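Local coordinates for 2L protein (Yaba-like disease virus, PDB 3IT8) that probably binds and neutralises host tumour necrosis factor, presenting a fold related to MHC class I heavy chains, at residues E78-N83 with G134-G139; T86-L91 with T112-L117; Y7-K12 with F68-M73; L91-G96 with A153-F158. One frame throughout, in Å; residues are numbered along the deposited sequence.

All four contacts lie in the N-terminal, MHC-like part of the chain, built on one antiparallel eight-stranded sheet. Contacts 1 and 3 share helix 61-82, their centres about 14 Å apart, while contacts 2 and 4 share strand 90-100 and Leu91. Strand 2-10 of contact 3 is the sheet neighbour of strand 90-100, bonded to it through the backbone. Along the chain contact 3 closes before any other opens; the segments of contact 1 then enclose both segments of contact 2, and contact 4 crosses both and closes last. Contacts 3 and 4 seat the two long helices, 61-82 and 148-174, on adjacent central strands, whereas contacts 1 and 2 tie off one end of this platform.

Contact 1: residues E78-N83 with G134-G139; sequences EEINKN and GFPKVG. With NAG (2-acetamido-2-deoxy-beta-D-glucopyranose), chain O.
Val138 meets the last turns of helix 61-82 through CB and CG2, both 3.6 Å from CB of Glu79, and CG2 also reaches CG1 of Ile80 at 4.0 Å. With chi1 at -51°, Val138 turns CG1 away from its carbonyl carbon and leaves CG2 as the branch that reaches the helix; the side chains of Val138 and Ile80 cross at about a right angle. A second apolar touch comes from the proline ring, CG of Pro136 standing 4.0 Å from the same CG1 of Ile80, so that one methylene serves both loop residues. Ile80 is buried, resting also on Thr86 and on Leu117 of strand 115-121.

Polar bonds run within each segment and not between them. NZ of Lys82 forms a salt bridge with OE1 of Glu79 at 3.0 Å, OE1 accepting through its syn lone pair; Glu79 is bent at chi2 (-66°), whereas the lysine is fully extended. In the loop, Val138 N bonds to Pro136 O at 2.9 Å, closing an inverse gamma turn centred on Lys137 that sets Pro136 and Val138 side by side against the helix.

Asn83 carries a glycan: ND2 of Asn83 is bonded covalently to C1 of the N-acetylglucosamine. Nearby, Asn81 OD1 accepts a bond from Thr88 N, tying this part of the chain to the residues that follow. A helix spanning the sheet, abutted near its end by the loop that leads toward helix 148-174, is consistent with the platform of an MHC class I-like domain.

Contact 2: residues T86-L91 with T112-L117; sequences TKTTSL and TANGPL
Leu91 and Thr112 face each other as an antiparallel non-hydrogen-bonded pair, their CA atoms 4.8 Å apart and their side chains on the same face of the sheet. The one backbone bond across the contact is weak: Ala113 N to Ser90 O, 3.4 Å long and bent to 140°. Within the second segment the backbone is held more firmly, Thr112 N binding Gly115 O at 3.0 Å and Gly115 N binding Thr112 O at 2.8 Å around a type I turn. This is a two-residue beta-hairpin loop, the connection between strands 103-112 and 115-121 in the large sheet of the MHC-like domain, and the chain leading into strand 90-100 wraps past its tip. Gly115 ends the turn with backbone angles at which a CB would be jammed against the preceding carbonyl O, which calls for glycine.

Among the side chains, Thr88 points toward the hairpin and touches Thr112, Ala113 and Asn114. Its hydroxyl turns back on its own segment, OG1 donating to Thr86 O at 2.7 Å, nearly along the C=O axis at 163°. Asn114 arrives from the opposite direction and brings ND2 beside this hydroxyl, but the angle is poor and no hydrogen bond results. CG2 of Thr88, anti to the backbone N, is directed at Ala113.

The other side-chain contacts are van der Waals. CB of Ala113 lies 4.1 Å from CB of Thr89 and also touches the hydroxyl oxygen of Ser90, while the hydroxyl oxygen OG1 of Thr112 meets carbon CD1 of Leu91 at 3.7 Å. Leu91, buried, goes on to touch Met73 and Thr76 of helix 61-82, beneath which this face of the sheet lies.

Contact 3: residues Y7-K12 with F68-M73; sequences YTVTLK and FWYSLM. With NAG (2-acetamido-2-deoxy-beta-D-glucopyranose), chain M.
Strand 7-10, which presents Tyr7 and Val9, passes under helix 68-73 with the short axes 8.5 Å apart at their closest and crossing at -42°; both run in broadly the same direction. CA atoms approach most closely at Val9 and Tyr70, 6.7 Å apart, and side chains bridge the gap between the backbones. Tyr7 and Val9 point toward the helix, whereas Thr8 points away from it. OG1 of Thr8 is hydrogen-bonded to Ser92 OG and lies 3.6 Å from O5 of the N-acetylglucosamine near Thr8, which belongs to the Asn6 glycan. A helix laid over one face of an antiparallel sheet, with alternate strand residues feeding the layer between them, is the construction of the MHC class I-like platform.

Of the side chains, Tyr7 and Trp69 form an edge-to-face pair: the indole brings its edge toward the phenol face, the five-membered ring 4.5 Å from the Tyr7 ring between centroids and the planes at 50°. CG of Trp69 lies anti to its carbonyl carbon (chi1 -72°), and CD1 of Trp69 comes 3.5 Å from Tyr7 CE2. A water joins the polar ends, receiving the indole NE1 hydrogen at 2.8 Å and donating to Tyr7 OH; the same hydroxyl bonds to Tyr64 O.

Met73 packs against Tyr7 and Val9. Its SD lies 3.8 Å from CB of Tyr7, while its CB meets CG1 of Val9 at a similar distance, and the chain bends at chi3 to carry CE toward the Tyr7 carbonyl. CG1 of Val9 also reaches Tyr70 CD1, and that tyrosine stacks on Tyr35 and bonds through OH to Tyr17 O.

Contact 4: residues L91-G96 with A153-F158; sequences LSLITG and AYLGGF
OG1 of Thr95 is hydrogen-bonded to Tyr107 O on the neighbouring strand, and two carbons of helix 148-174 close round it: CD1 of Leu155 at 3.6 Å and CD2 of Phe158 at 3.7 Å. With chi1 at -170° the hydroxyl stands anti to the backbone N and lies near the plane of the Phe158 ring, at its edge. CG2 of the threonine touches that ring too, 3.9 Å from CD2 of Phe158, while the Thr95 and Leu155 side chains lie alongside each other, running opposite ways.

The remaining contact is apolar. CD1 of Leu93 lies 4.2 Å from CD2 of Leu155, and CE2 of Phe158 lies 4.3 Å from CA of Gly96. Phe158 also stacks on Tyr5 of the adjacent strand 2-10. The helix, which has a wider pi-type turn here, runs at 37° to strand 91-96, with the axes 9.2 Å apart.

No hydrogen bond joins the two segments. The buried threonine hydroxyl is satisfied within the sheet, which implies that between 91-96 and 153-158 the contact rests on van der Waals packing.

Contact 1: residues E78-N83 with G134-G139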
# COMPACT_ATOMS: atom_id res chain seq x y z
N GLU D 78 -10.57 -14.62 -50.67
CA GLU D 78 -10.10 -14.62 -52.05
C GLU D 78 -8.64 -15.08 -52.13
O GLU D 78 -8.31 -15.94 -52.95
CB GLU D 78 -10.25 -13.22 -52.66
CG GLU D 78 -11.70 -12.82 -52.91
CD GLU D 78 -11.83 -11.45 -53.55
OE1 GLU D 78 -11.16 -11.21 -54.58
OE2 GLU D 78 -12.61 -10.61 -53.04
N GLU D 79 -7.79 -14.53 -51.27
CA GLU D 79 -6.37 -14.89 -51.25
C GLU D 79 -6.22 -16.37 -50.93
O GLU D 79 -5.44 -17.08 -51.55
CB GLU D 79 -5.62 -14.05 -50.22
CG GLU D 79 -5.75 -12.55 -50.41
CD GLU D 79 -5.10 -12.05 -51.68
OE1 GLU D 79 -5.45 -12.56 -52.77
OE2 GLU D 79 -4.25 -11.14 -51.60
N ILE D 80 -6.98 -16.83 -49.94
CA ILE D 80 -6.93 -18.22 -49.53
C ILE D 80 -7.29 -19.16 -50.67
O ILE D 80 -6.73 -20.25 -50.77
CB ILE D 80 -7.89 -18.49 -48.35
CG1 ILE D 80 -7.30 -17.92 -47.06
CG2 ILE D 80 -8.13 -19.96 -48.19
CD1 ILE D 80 -8.19 -18.11 -45.85
N ASN D 81 -8.20 -18.74 -51.53
CA ASN D 81 -8.60 -19.58 -52.64
C ASN D 81 -7.65 -19.61 -53.84
O ASN D 81 -7.84 -20.42 -54.74
CB ASN D 81 -10.00 -19.19 -53.12
CG ASN D 81 -11.07 -19.57 -52.14
OD1 ASN D 81 -10.94 -20.57 -51.43
ND2 ASN D 81 -12.15 -18.80 -52.09
N LYS D 82 -6.64 -18.75 -53.85
CA LYS D 82 -5.70 -18.76 -54.97
C LYS D 82 -4.84 -20.03 -54.98
O LYS D 82 -4.65 -20.64 -56.04
CB LYS D 82 -4.83 -17.50 -54.94
CG LYS D 82 -5.61 -16.27 -55.37
CD LYS D 82 -4.75 -15.02 -55.37
CE LYS D 82 -5.56 -13.82 -55.85
NZ LYS D 82 -4.79 -12.55 -55.74
N ASN D 83 -4.31 -20.43 -53.82
CA ASN D 83 -3.53 -21.67 -53.72
C ASN D 83 -4.64 -22.73 -53.71
O ASN D 83 -5.29 -22.93 -52.69
CB ASN D 83 -2.71 -21.74 -52.42
CG ASN D 83 -1.84 -23.01 -52.32
OD1 ASN D 83 -1.95 -23.90 -53.17
ND2 ASN D 83 -0.99 -23.11 -51.29
N GLY D 134 -0.66 -25.60 -40.52
CA GLY D 134 -0.25 -24.21 -40.64
C GLY D 134 -1.36 -23.40 -41.29
O GLY D 134 -2.43 -23.93 -41.58
N PHE D 135 -1.12 -22.11 -41.51
CA PHE D 135 -2.12 -21.26 -42.14
C PHE D 135 -1.47 -20.25 -43.06
O PHE D 135 -0.40 -19.70 -42.76
CB PHE D 135 -2.96 -20.54 -41.08
CG PHE D 135 -2.20 -19.49 -40.31
CD1 PHE D 135 -2.08 -18.20 -40.80
CD2 PHE D 135 -1.61 -19.80 -39.09
CE1 PHE D 135 -1.37 -17.22 -40.08
CE2 PHE D 135 -0.90 -18.84 -38.36
CZ PHE D 135 -0.78 -17.55 -38.86
N PRO D 136 -2.11 -19.97 -44.21
CA PRO D 136 -1.59 -19.02 -45.19
C PRO D 136 -1.54 -17.59 -44.66
O PRO D 136 -2.55 -17.06 -44.20
CB PRO D 136 -2.56 -19.17 -46.36
CG PRO D 136 -3.86 -19.49 -45.69
CD PRO D 136 -3.43 -20.49 -44.62
N LYS D 137 -0.37 -16.98 -44.71
CA LYS D 137 -0.22 -15.61 -44.23
C LYS D 137 -0.69 -14.61 -45.28
O LYS D 137 0.10 -13.97 -45.98
CB LYS D 137 1.24 -15.35 -43.82
CG LYS D 137 1.59 -15.98 -42.47
CD LYS D 137 3.02 -15.71 -42.06
CE LYS D 137 4.00 -16.48 -42.95
NZ LYS D 137 5.42 -16.25 -42.55
N VAL D 138 -2.02 -14.47 -45.36
CA VAL D 138 -2.66 -13.57 -46.30
C VAL D 138 -3.81 -12.85 -45.61
O VAL D 138 -4.21 -13.21 -44.51
CB VAL D 138 -3.24 -14.35 -47.50
CG1 VAL D 138 -2.17 -15.25 -48.07
CG2 VAL D 138 -4.44 -15.17 -47.06
N GLY D 139 -4.35 -11.83 -46.28
CA GLY D 139 -5.45 -11.07 -45.73
C GLY D 139 -5.28 -10.60 -44.30
O GLY D 139 -4.24 -10.05 -43.91
C1 NAG O . 0.42 -23.42 -51.51
C2 NAG O . 0.87 -24.71 -50.76
C3 NAG O . 2.36 -24.97 -51.04
C4 NAG O . 2.56 -25.09 -52.55
C5 NAG O . 2.09 -23.79 -53.21
C6 NAG O . 2.22 -23.80 -54.73
C7 NAG O . 1.02 -25.60 -48.52
C8 NAG O . 2.33 -25.44 -47.76
N2 NAG O . 0.65 -24.61 -49.32
O3 NAG O . 2.80 -26.16 -50.40
O4 NAG O . 3.94 -25.32 -52.83
O5 NAG O . 0.69 -23.55 -52.91
O6 NAG O . 2.57 -22.51 -55.22
O7 NAG O . 0.35 -26.63 -48.36

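Contact 2: residues T86-L91 with T112-L117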
# COMPACT_ATOMS: atom_id res chain seq x y z
N THR D 86 -5.99 -24.95 -50.84
CA THR D 86 -6.61 -24.37 -49.65
C THR D 86 -8.07 -23.99 -49.94
O THR D 86 -8.89 -23.93 -49.02
CB THR D 86 -5.87 -23.10 -49.19
OG1 THR D 86 -4.45 -23.33 -49.22
CG2 THR D 86 -6.28 -22.73 -47.77
N LYS D 87 -8.36 -23.73 -51.21
CA LYS D 87 -9.70 -23.34 -51.65
C LYS D 87 -10.79 -23.78 -50.68
O LYS D 87 -10.92 -24.96 -50.36
CB LYS D 87 -9.98 -23.92 -53.05
CG LYS D 87 -11.32 -23.52 -53.64
CD LYS D 87 -11.42 -23.91 -55.10
CE LYS D 87 -10.39 -23.17 -55.94
NZ LYS D 87 -10.48 -23.55 -57.38
N THR D 88 -11.58 -22.81 -50.21
CA THR D 88 -12.64 -23.10 -49.25
C THR D 88 -13.93 -22.40 -49.61
O THR D 88 -13.93 -21.37 -50.30
CB THR D 88 -12.25 -22.65 -47.84
OG1 THR D 88 -11.01 -23.25 -47.46
CG2 THR D 88 -13.32 -23.05 -46.84
N THR D 89 -15.03 -22.95 -49.11
CA THR D 89 -16.37 -22.42 -49.34
C THR D 89 -16.60 -21.13 -48.57
O THR D 89 -17.17 -20.17 -49.09
CB THR D 89 -17.43 -23.39 -48.87
OG1 THR D 89 -17.14 -24.69 -49.39
CG2 THR D 89 -18.80 -22.94 -49.34
N SER D 90 -16.15 -21.13 -47.31
CA SER D 90 -16.34 -19.98 -46.44
C SER D 90 -15.24 -19.77 -45.41
O SER D 90 -14.37 -20.62 -45.21
CB SER D 90 -17.67 -20.09 -45.71
OG SER D 90 -17.65 -21.24 -44.87
N LEU D 91 -15.31 -18.62 -44.73
CA LEU D 91 -14.36 -18.21 -43.71
C LEU D 91 -15.15 -17.64 -42.54
O LEU D 91 -16.14 -16.93 -42.72
CB LEU D 91 -13.43 -17.15 -44.27
CG LEU D 91 -12.20 -16.83 -43.44
CD1 LEU D 91 -11.39 -18.10 -43.25
CD2 LEU D 91 -11.36 -15.78 -44.15
N THR D 112 -12.12 -22.31 -41.14
CA THR D 112 -12.48 -22.48 -42.54
C THR D 112 -13.50 -23.60 -42.63
O THR D 112 -13.72 -24.32 -41.66
CB THR D 112 -11.20 -22.82 -43.33
OG1 THR D 112 -10.72 -21.64 -43.98
CG2 THR D 112 -11.43 -23.92 -44.33
N ALA D 113 -14.15 -23.74 -43.78
CA ALA D 113 -15.12 -24.81 -43.93
C ALA D 113 -14.40 -26.15 -43.75
O ALA D 113 -15.02 -27.17 -43.43
CB ALA D 113 -15.77 -24.73 -45.32
N ASN D 114 -13.08 -26.13 -43.94
CA ASN D 114 -12.24 -27.32 -43.81
C ASN D 114 -11.78 -27.56 -42.38
O ASN D 114 -11.23 -28.62 -42.08
CB ASN D 114 -11.01 -27.21 -44.71
CG ASN D 114 -11.38 -26.92 -46.14
OD1 ASN D 114 -12.23 -27.59 -46.73
ND2 ASN D 114 -10.74 -25.90 -46.72
N GLY D 115 -12.00 -26.58 -41.50
CA GLY D 115 -11.61 -26.73 -40.11
C GLY D 115 -10.83 -25.55 -39.56
O GLY D 115 -10.49 -24.64 -40.30
N PRO D 116 -10.52 -25.56 -38.25
CA PRO D 116 -9.78 -24.48 -37.59
C PRO D 116 -8.53 -24.09 -38.35
O PRO D 116 -7.80 -24.95 -38.84
CB PRO D 116 -9.46 -25.05 -36.22
CG PRO D 116 -9.44 -26.52 -36.47
CD PRO D 116 -10.64 -26.71 -37.35
N LEU D 117 -8.29 -22.79 -38.44
CA LEU D 117 -7.15 -22.26 -39.17
C LEU D 117 -6.11 -21.60 -38.25
O LEU D 117 -5.04 -22.16 -38.02
CB LEU D 117 -7.65 -21.27 -40.22
CG LEU D 117 -6.70 -20.90 -41.33
CD1 LEU D 117 -6.22 -22.17 -42.01
CD2 LEU D 117 -7.39 -19.99 -42.32

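Contact 3: residues Y7-K12 with F68-M73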
# COMPACT_ATOMS: atom_id res chain seq x y z
N TYR D 7 -18.64 -14.14 -37.35
CA TYR D 7 -18.68 -13.42 -38.61
C TYR D 7 -18.39 -14.46 -39.69
O TYR D 7 -17.40 -15.19 -39.59
CB TYR D 7 -17.59 -12.35 -38.70
CG TYR D 7 -17.71 -11.22 -37.71
CD1 TYR D 7 -17.21 -11.36 -36.41
CD2 TYR D 7 -18.24 -9.99 -38.08
CE1 TYR D 7 -17.23 -10.29 -35.52
CE2 TYR D 7 -18.27 -8.93 -37.20
CZ TYR D 7 -17.76 -9.08 -35.91
OH TYR D 7 -17.73 -8.02 -35.02
N THR D 8 -19.21 -14.52 -40.73
CA THR D 8 -18.97 -15.49 -41.78
C THR D 8 -19.22 -15.02 -43.21
O THR D 8 -20.30 -14.53 -43.52
CB THR D 8 -19.82 -16.74 -41.55
OG1 THR D 8 -19.63 -17.21 -40.21
CG2 THR D 8 -19.43 -17.84 -42.53
N VAL D 9 -18.22 -15.15 -44.08
CA VAL D 9 -18.42 -14.82 -45.48
C VAL D 9 -18.36 -16.17 -46.24
O VAL D 9 -17.52 -17.04 -45.94
CB VAL D 9 -17.36 -13.84 -46.03
CG1 VAL D 9 -17.26 -12.66 -45.11
CG2 VAL D 9 -16.04 -14.52 -46.18
N THR D 10 -19.25 -16.34 -47.21
CA THR D 10 -19.31 -17.58 -47.98
C THR D 10 -19.29 -17.30 -49.48
O THR D 10 -19.79 -16.26 -49.92
CB THR D 10 -20.58 -18.34 -47.68
OG1 THR D 10 -20.91 -18.16 -46.30
CG2 THR D 10 -20.39 -19.81 -47.94
N LEU D 11 -18.71 -18.21 -50.25
CA LEU D 11 -18.66 -18.03 -51.69
C LEU D 11 -20.00 -18.39 -52.31
O LEU D 11 -20.22 -18.17 -53.50
CB LEU D 11 -17.57 -18.90 -52.32
CG LEU D 11 -16.54 -18.11 -53.14
CD1 LEU D 11 -15.64 -19.07 -53.88
CD2 LEU D 11 -17.25 -17.19 -54.13
N LYS D 12 -20.89 -18.94 -51.49
CA LYS D 12 -22.22 -19.33 -51.96
C LYS D 12 -22.08 -20.09 -53.26
O LYS D 12 -20.98 -20.54 -53.58
CB LYS D 12 -23.10 -18.09 -52.19
CG LYS D 12 -24.10 -17.82 -51.08
CD LYS D 12 -25.06 -18.98 -50.94
CE LYS D 12 -26.11 -18.73 -49.86
NZ LYS D 12 -27.14 -19.83 -49.80
N PHE D 68 -16.36 -3.48 -41.91
CA PHE D 68 -14.91 -3.68 -41.85
C PHE D 68 -14.55 -5.15 -42.00
O PHE D 68 -13.77 -5.52 -42.87
CB PHE D 68 -14.35 -3.18 -40.53
CG PHE D 68 -12.94 -3.64 -40.26
CD1 PHE D 68 -11.86 -2.94 -40.78
CD2 PHE D 68 -12.70 -4.80 -39.51
CE1 PHE D 68 -10.56 -3.38 -40.57
CE2 PHE D 68 -11.40 -5.25 -39.29
CZ PHE D 68 -10.32 -4.53 -39.83
N TRP D 69 -15.14 -5.99 -41.16
CA TRP D 69 -14.86 -7.42 -41.20
C TRP D 69 -15.31 -8.10 -42.49
O TRP D 69 -14.56 -8.87 -43.10
CB TRP D 69 -15.49 -8.11 -39.99
CG TRP D 69 -14.77 -7.81 -38.71
CD1 TRP D 69 -15.27 -7.15 -37.62
CD2 TRP D 69 -13.41 -8.12 -38.40
NE1 TRP D 69 -14.30 -7.02 -36.65
CE2 TRP D 69 -13.15 -7.61 -37.10
CE3 TRP D 69 -12.37 -8.78 -39.09
CZ2 TRP D 69 -11.89 -7.75 -36.48
CZ3 TRP D 69 -11.13 -8.91 -38.47
CH2 TRP D 69 -10.90 -8.40 -37.18
N TYR D 70 -16.52 -7.82 -42.92
CA TYR D 70 -17.00 -8.43 -44.15
C TYR D 70 -15.99 -8.22 -45.26
O TYR D 70 -15.55 -9.16 -45.92
CB TYR D 70 -18.33 -7.82 -44.58
CG TYR D 70 -18.73 -8.27 -45.95
CD1 TYR D 70 -19.28 -9.54 -46.15
CD2 TYR D 70 -18.48 -7.47 -47.07
CE1 TYR D 70 -19.56 -10.00 -47.43
CE2 TYR D 70 -18.75 -7.92 -48.34
CZ TYR D 70 -19.29 -9.19 -48.52
OH TYR D 70 -19.56 -9.68 -49.78
N SER D 71 -15.62 -6.97 -45.47
CA SER D 71 -14.68 -6.62 -46.51
C SER D 71 -13.31 -7.29 -46.35
O SER D 71 -12.80 -7.90 -47.28
CB SER D 71 -14.51 -5.11 -46.55
OG SER D 71 -13.48 -4.76 -47.44
N LEU D 72 -12.73 -7.19 -45.16
CA LEU D 72 -11.42 -7.77 -44.92
C LEU D 72 -11.46 -9.28 -44.98
O LEU D 72 -10.48 -9.91 -45.35
CB LEU D 72 -10.89 -7.31 -43.56
CG LEU D 72 -9.50 -7.85 -43.22
CD1 LEU D 72 -8.51 -7.55 -44.34
CD2 LEU D 72 -9.06 -7.24 -41.92
N MET D 73 -12.58 -9.88 -44.60
CA MET D 73 -12.69 -11.34 -44.65
C MET D 73 -12.90 -11.78 -46.08
O MET D 73 -12.42 -12.83 -46.50
CB MET D 73 -13.85 -11.81 -43.79
CG MET D 73 -13.61 -11.58 -42.34
SD MET D 73 -14.86 -12.32 -41.32
CE MET D 73 -14.60 -14.04 -41.74
C1 NAG M . -21.10 -19.37 -37.68
C2 NAG M . -21.18 -20.81 -37.17
C3 NAG M . -21.24 -21.78 -38.37
C4 NAG M . -22.45 -21.43 -39.25
C5 NAG M . -22.28 -19.96 -39.68
C6 NAG M . -23.41 -19.46 -40.57
C7 NAG M . -20.12 -21.09 -35.01
C8 NAG M . -19.01 -21.77 -34.23
N2 NAG M . -20.02 -21.09 -36.34
O3 NAG M . -21.35 -23.12 -37.92
O4 NAG M . -22.52 -22.30 -40.39
O5 NAG M . -22.23 -19.10 -38.51
O6 NAG M . -24.57 -19.16 -39.82
O7 NAG M . -21.06 -20.57 -34.41
O HOH W 1 -15.62 -6.19 -34.34

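Contact 4: residues L91-G96 with A153-F158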
# COMPACT_ATOMS: atom_id res chain seq x y z
N LEU D 91 -15.31 -18.62 -44.73
CA LEU D 91 -14.36 -18.21 -43.71
C LEU D 91 -15.15 -17.64 -42.54
O LEU D 91 -16.14 -16.93 -42.72
CB LEU D 91 -13.43 -17.15 -44.27
CG LEU D 91 -12.20 -16.83 -43.44
CD1 LEU D 91 -11.39 -18.10 -43.25
CD2 LEU D 91 -11.36 -15.78 -44.15
N SER D 92 -14.73 -17.97 -41.33
CA SER D 92 -15.41 -17.49 -40.13
C SER D 92 -14.48 -16.91 -39.06
O SER D 92 -13.38 -17.43 -38.81
CB SER D 92 -16.22 -18.61 -39.47
OG SER D 92 -17.30 -19.02 -40.27
N LEU D 93 -14.93 -15.82 -38.44
CA LEU D 93 -14.17 -15.19 -37.37
C LEU D 93 -14.95 -15.44 -36.09
O LEU D 93 -15.99 -14.84 -35.86
CB LEU D 93 -14.03 -13.69 -37.61
CG LEU D 93 -13.34 -12.98 -36.44
CD1 LEU D 93 -11.96 -13.57 -36.25
CD2 LEU D 93 -13.25 -11.47 -36.70
N ILE D 94 -14.46 -16.35 -35.26
CA ILE D 94 -15.13 -16.70 -34.01
C ILE D 94 -14.44 -16.03 -32.85
O ILE D 94 -13.26 -16.26 -32.59
CB ILE D 94 -15.11 -18.23 -33.78
CG1 ILE D 94 -15.70 -18.95 -34.99
CG2 ILE D 94 -15.90 -18.58 -32.54
CD1 ILE D 94 -17.07 -18.49 -35.35
N THR D 95 -15.15 -15.17 -32.13
CA THR D 95 -14.56 -14.49 -31.00
C THR D 95 -15.62 -14.32 -29.92
O THR D 95 -16.80 -14.21 -30.24
CB THR D 95 -14.00 -13.11 -31.42
OG1 THR D 95 -13.22 -12.56 -30.36
CG2 THR D 95 -15.12 -12.16 -31.78
N GLY D 96 -15.21 -14.32 -28.66
CA GLY D 96 -16.16 -14.20 -27.57
C GLY D 96 -15.52 -14.58 -26.24
O GLY D 96 -14.31 -14.76 -26.15
N ALA D 153 -6.66 -3.95 -32.99
CA ALA D 153 -7.58 -3.16 -32.19
C ALA D 153 -8.97 -3.77 -32.01
O ALA D 153 -9.46 -3.88 -30.89
CB ALA D 153 -7.68 -1.77 -32.79
N TYR D 154 -9.61 -4.15 -33.12
CA TYR D 154 -10.94 -4.72 -33.05
C TYR D 154 -10.99 -6.12 -32.46
O TYR D 154 -11.76 -6.37 -31.55
CB TYR D 154 -11.58 -4.73 -34.44
CG TYR D 154 -11.84 -3.35 -34.98
CD1 TYR D 154 -11.83 -3.11 -36.36
CD2 TYR D 154 -12.12 -2.29 -34.13
CE1 TYR D 154 -12.07 -1.85 -36.86
CE2 TYR D 154 -12.36 -1.03 -34.62
CZ TYR D 154 -12.34 -0.81 -35.99
OH TYR D 154 -12.60 0.44 -36.47
N LEU D 155 -10.16 -7.01 -32.99
CA LEU D 155 -10.15 -8.39 -32.51
C LEU D 155 -9.34 -8.53 -31.24
O LEU D 155 -9.81 -9.07 -30.23
CB LEU D 155 -9.60 -9.32 -33.59
CG LEU D 155 -9.38 -10.77 -33.15
CD1 LEU D 155 -10.68 -11.40 -32.70
CD2 LEU D 155 -8.77 -11.55 -34.30
N GLY D 156 -8.11 -8.04 -31.28
CA GLY D 156 -7.27 -8.13 -30.10
C GLY D 156 -7.89 -7.43 -28.90
O GLY D 156 -7.91 -7.98 -27.80
N GLY D 157 -8.39 -6.21 -29.10
CA GLY D 157 -8.97 -5.48 -28.01
C GLY D 157 -10.14 -6.18 -27.35
O GLY D 157 -10.21 -6.29 -26.11
N PHE D 158 -11.07 -6.66 -28.18
CA PHE D 158 -12.26 -7.34 -27.71
C PHE D 158 -11.86 -8.55 -26.89
O PHE D 158 -12.40 -8.81 -25.80
CB PHE D 158 -13.09 -7.78 -28.90
CG PHE D 158 -14.47 -8.26 -28.54
CD1 PHE D 158 -15.37 -7.41 -27.92
CD2 PHE D 158 -14.86 -9.56 -28.84
CE1 PHE D 158 -16.66 -7.85 -27.60
CE2 PHE D 158 -16.14 -10.00 -28.53
CZ PHE D 158 -17.05 -9.15 -27.91